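Local structure of 5-formaminoimidazole-4-carboxamide-1-(beta)-D-ribofuranosyl 5'-monophosphate synthetase (Methanocaldococcus jannaschii, 2R7L) at residues G93-Y98 against N106-P111. The protein catalyses the ATP- and formate-dependent formylation of the purine precursor AICAR to FAICAR, without folate, as a homohexameric ligase of the ATP-grasp superfamily. Sequence-based numbering, arbitrary orientation.
Sequences GSFIAY and NSFLVP. With AMZ (aminoimidazole 4-carboxamide ribonucleotide), chain F.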
loop_
_atom_site.group_PDB
_atom_site.type_symbol
_atom_site.label_atom_id
_atom_site.label_comp_id
_atom_site.label_asym_id
_atom_site.label_seq_id
_atom_site.Cartn_x
_atom_site.Cartn_y
_atom_site.Cartn_z
ATOM N N GLY A 93 28.773 9.741 9.844
ATOM C CA GLY A 93 29.886 9.440 10.746
ATOM C C GLY A 93 31.109 8.802 10.118
ATOM O O GLY A 93 32.210 9.347 10.215
ATOM N N SER A 94 30.919 7.648 9.484
ATOM C CA SER A 94 32.021 6.903 8.885
ATOM C C SER A 94 32.658 7.655 7.731
ATOM O O SER A 94 33.850 7.496 7.471
ATOM C CB SER A 94 31.555 5.540 8.375
ATOM O OG SER A 94 31.137 4.708 9.433
ATOM N N PHE A 95 31.856 8.450 7.028
ATOM C CA PHE A 95 32.350 9.188 5.878
ATOM C C PHE A 95 33.286 10.305 6.316
ATOM O O PHE A 95 34.383 10.454 5.778
ATOM C CB PHE A 95 31.205 9.775 5.056
ATOM C CG PHE A 95 31.659 10.772 4.031
ATOM C CD1 PHE A 95 32.328 10.351 2.888
ATOM C CD2 PHE A 95 31.440 12.126 4.216
ATOM C CE1 PHE A 95 32.761 11.260 1.947
ATOM C CE2 PHE A 95 31.872 13.044 3.282
ATOM C CZ PHE A 95 32.531 12.611 2.144
ATOM N N ILE A 96 32.835 11.097 7.282
ATOM C CA ILE A 96 33.643 12.181 7.812
ATOM C C ILE A 96 34.950 11.643 8.398
ATOM O O ILE A 96 36.011 12.244 8.225
ATOM C CB ILE A 96 32.860 12.989 8.851
ATOM C CG1 ILE A 96 31.598 13.560 8.204
ATOM C CG2 ILE A 96 33.718 14.107 9.419
ATOM C CD1 ILE A 96 30.630 14.201 9.180
ATOM N N ALA A 97 34.875 10.489 9.054
ATOM C CA ALA A 97 36.052 9.865 9.649
ATOM C C ALA A 97 37.046 9.370 8.606
ATOM O O ALA A 97 38.229 9.700 8.671
ATOM C CB ALA A 97 35.649 8.726 10.578
ATOM N N TYR A 98 36.572 8.566 7.658
ATOM C CA TYR A 98 37.450 7.960 6.657
ATOM C C TYR A 98 37.999 8.984 5.665
ATOM O O TYR A 98 39.109 8.835 5.152
ATOM C CB TYR A 98 36.720 6.862 5.894
ATOM C CG TYR A 98 36.720 5.504 6.558
ATOM C CD1 TYR A 98 35.533 4.917 6.984
ATOM C CD2 TYR A 98 37.900 4.794 6.733
ATOM C CE1 TYR A 98 35.523 3.669 7.574
ATOM C CE2 TYR A 98 37.899 3.542 7.325
ATOM C CZ TYR A 98 36.706 2.987 7.744
ATOM O OH TYR A 98 36.695 1.745 8.332
ATOM N N ASN A 106 37.635 21.494 3.168
ATOM C CA ASN A 106 38.321 22.265 2.124
ATOM C C ASN A 106 39.084 21.482 1.040
ATOM O O ASN A 106 39.853 22.063 0.278
ATOM C CB ASN A 106 39.226 23.338 2.750
ATOM C CG ASN A 106 39.933 22.856 4.008
ATOM O OD1 ASN A 106 40.635 21.842 3.996
ATOM N ND2 ASN A 106 39.762 23.598 5.099
ATOM N N SER A 107 38.859 20.177 0.954
ATOM C CA SER A 107 39.515 19.364 -0.067
ATOM C C SER A 107 38.523 18.479 -0.836
ATOM O O SER A 107 38.866 17.905 -1.871
ATOM C CB SER A 107 40.617 18.515 0.571
ATOM O OG SER A 107 41.046 17.470 -0.287
ATOM N N PHE A 108 37.293 18.375 -0.333
ATOM C CA PHE A 108 36.286 17.491 -0.936
ATOM C C PHE A 108 35.318 18.269 -1.825
ATOM O O PHE A 108 34.293 18.760 -1.359
ATOM C CB PHE A 108 35.515 16.720 0.145
ATOM C CG PHE A 108 34.784 15.519 -0.377
ATOM C CD1 PHE A 108 33.402 15.509 -0.453
ATOM C CD2 PHE A 108 35.482 14.407 -0.805
ATOM C CE1 PHE A 108 32.728 14.401 -0.941
ATOM C CE2 PHE A 108 34.811 13.298 -1.296
ATOM C CZ PHE A 108 33.436 13.297 -1.361
ATOM N N LEU A 109 35.655 18.379 -3.108
ATOM C CA LEU A 109 34.876 19.194 -4.039
ATOM C C LEU A 109 33.727 18.416 -4.679
ATOM O O LEU A 109 33.762 18.098 -5.868
ATOM C CB LEU A 109 35.788 19.790 -5.115
ATOM C CG LEU A 109 36.829 20.804 -4.638
ATOM C CD1 LEU A 109 37.807 21.131 -5.757
ATOM C CD2 LEU A 109 36.151 22.064 -4.120
ATOM N N VAL A 110 32.715 18.108 -3.874
ATOM C CA VAL A 110 31.513 17.428 -4.343
ATOM C C VAL A 110 30.346 17.992 -3.557
ATOM O O VAL A 110 30.446 18.154 -2.346
ATOM C CB VAL A 110 31.590 15.908 -4.118
ATOM C CG1 VAL A 110 30.467 15.189 -4.873
ATOM C CG2 VAL A 110 32.939 15.376 -4.554
ATOM N N PRO A 111 29.241 18.329 -4.246
ATOM C CA PRO A 111 28.073 18.844 -3.543
ATOM C C PRO A 111 27.686 17.907 -2.403
ATOM O O PRO A 111 27.797 16.690 -2.539
ATOM C CB PRO A 111 26.997 18.856 -4.628
ATOM C CG PRO A 111 27.757 19.040 -5.890
ATOM C CD PRO A 111 29.026 18.267 -5.702
HETATM O O5 AMZ F . 24.461 2.563 15.715
HETATM C C6 AMZ F . 24.931 3.605 16.180
HETATM N N2 AMZ F . 24.349 4.334 17.128
HETATM C C3A AMZ F . 26.267 4.137 15.689
HETATM C C7A AMZ F . 26.970 5.216 16.195
HETATM N N3 AMZ F . 26.620 6.013 17.206
HETATM N N1 AMZ F . 26.972 3.614 14.694
HETATM C C5 AMZ F . 28.086 4.351 14.573
HETATM N N AMZ F . 28.082 5.326 15.490
HETATM C C1 AMZ F . 29.130 6.358 15.673
HETATM C C2 AMZ F . 30.248 5.908 16.614
HETATM C C3 AMZ F . 31.367 5.506 15.671
HETATM O O2 AMZ F . 32.622 5.852 16.253
HETATM O O1 AMZ F . 30.648 7.044 17.390
HETATM O O AMZ F . 29.706 6.519 14.365
HETATM C C AMZ F . 31.129 6.412 14.466
HETATM C C4 AMZ F . 31.616 5.766 13.153
HETATM O O3 AMZ F . 30.985 4.504 12.964
HETATM P P AMZ F . 31.837 3.271 12.457
HETATM O OP1 AMZ F . 32.370 3.409 11.077
HETATM O O4 AMZ F . 33.040 3.061 13.502
HETATM O OP2 AMZ F . 30.896 1.958 12.584
#
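Phe95 drives the far edge of its ring into a face of Phe108, a T-shaped pair with centroids 5.2 Å apart and planes at 68°. Phe95 CZ makes the closest approach, 3.6 Å from Phe108 CE1, and sits over the rim of that ring. With CG anti to the backbone N (chi1 168°), the Phe95 ring reaches out from its helix toward Phe108. Val110 CG2 lies 3.7 Å above the plane on the opposite face of Phe108, toward its rim, so a flat ring suits the slot. Leu82 and Gln79 of helix 76-84 also touch Phe108, while Ile73 packs on Phe95. Replacing Phe108 with an alanine would probably leave the edge of Phe95 without its aromatic face and open a gap beside Val110. Ser94, one residue before Phe95, donates OG to OP1 of the AICAR phosphate at a modelled 2.4 Å, too short for the length to be trusted. Helix 93-99 follows strand 87-89 of the parallel, Rossmann-like sheet, and Pro111 bonds by its backbone to Val89 of that strand. Ser94 thus meets the anionic substrate, while Phe95 joins its helix to the 106-111 loop through a buried ring pair, by dispersion and weak CH-pi attraction.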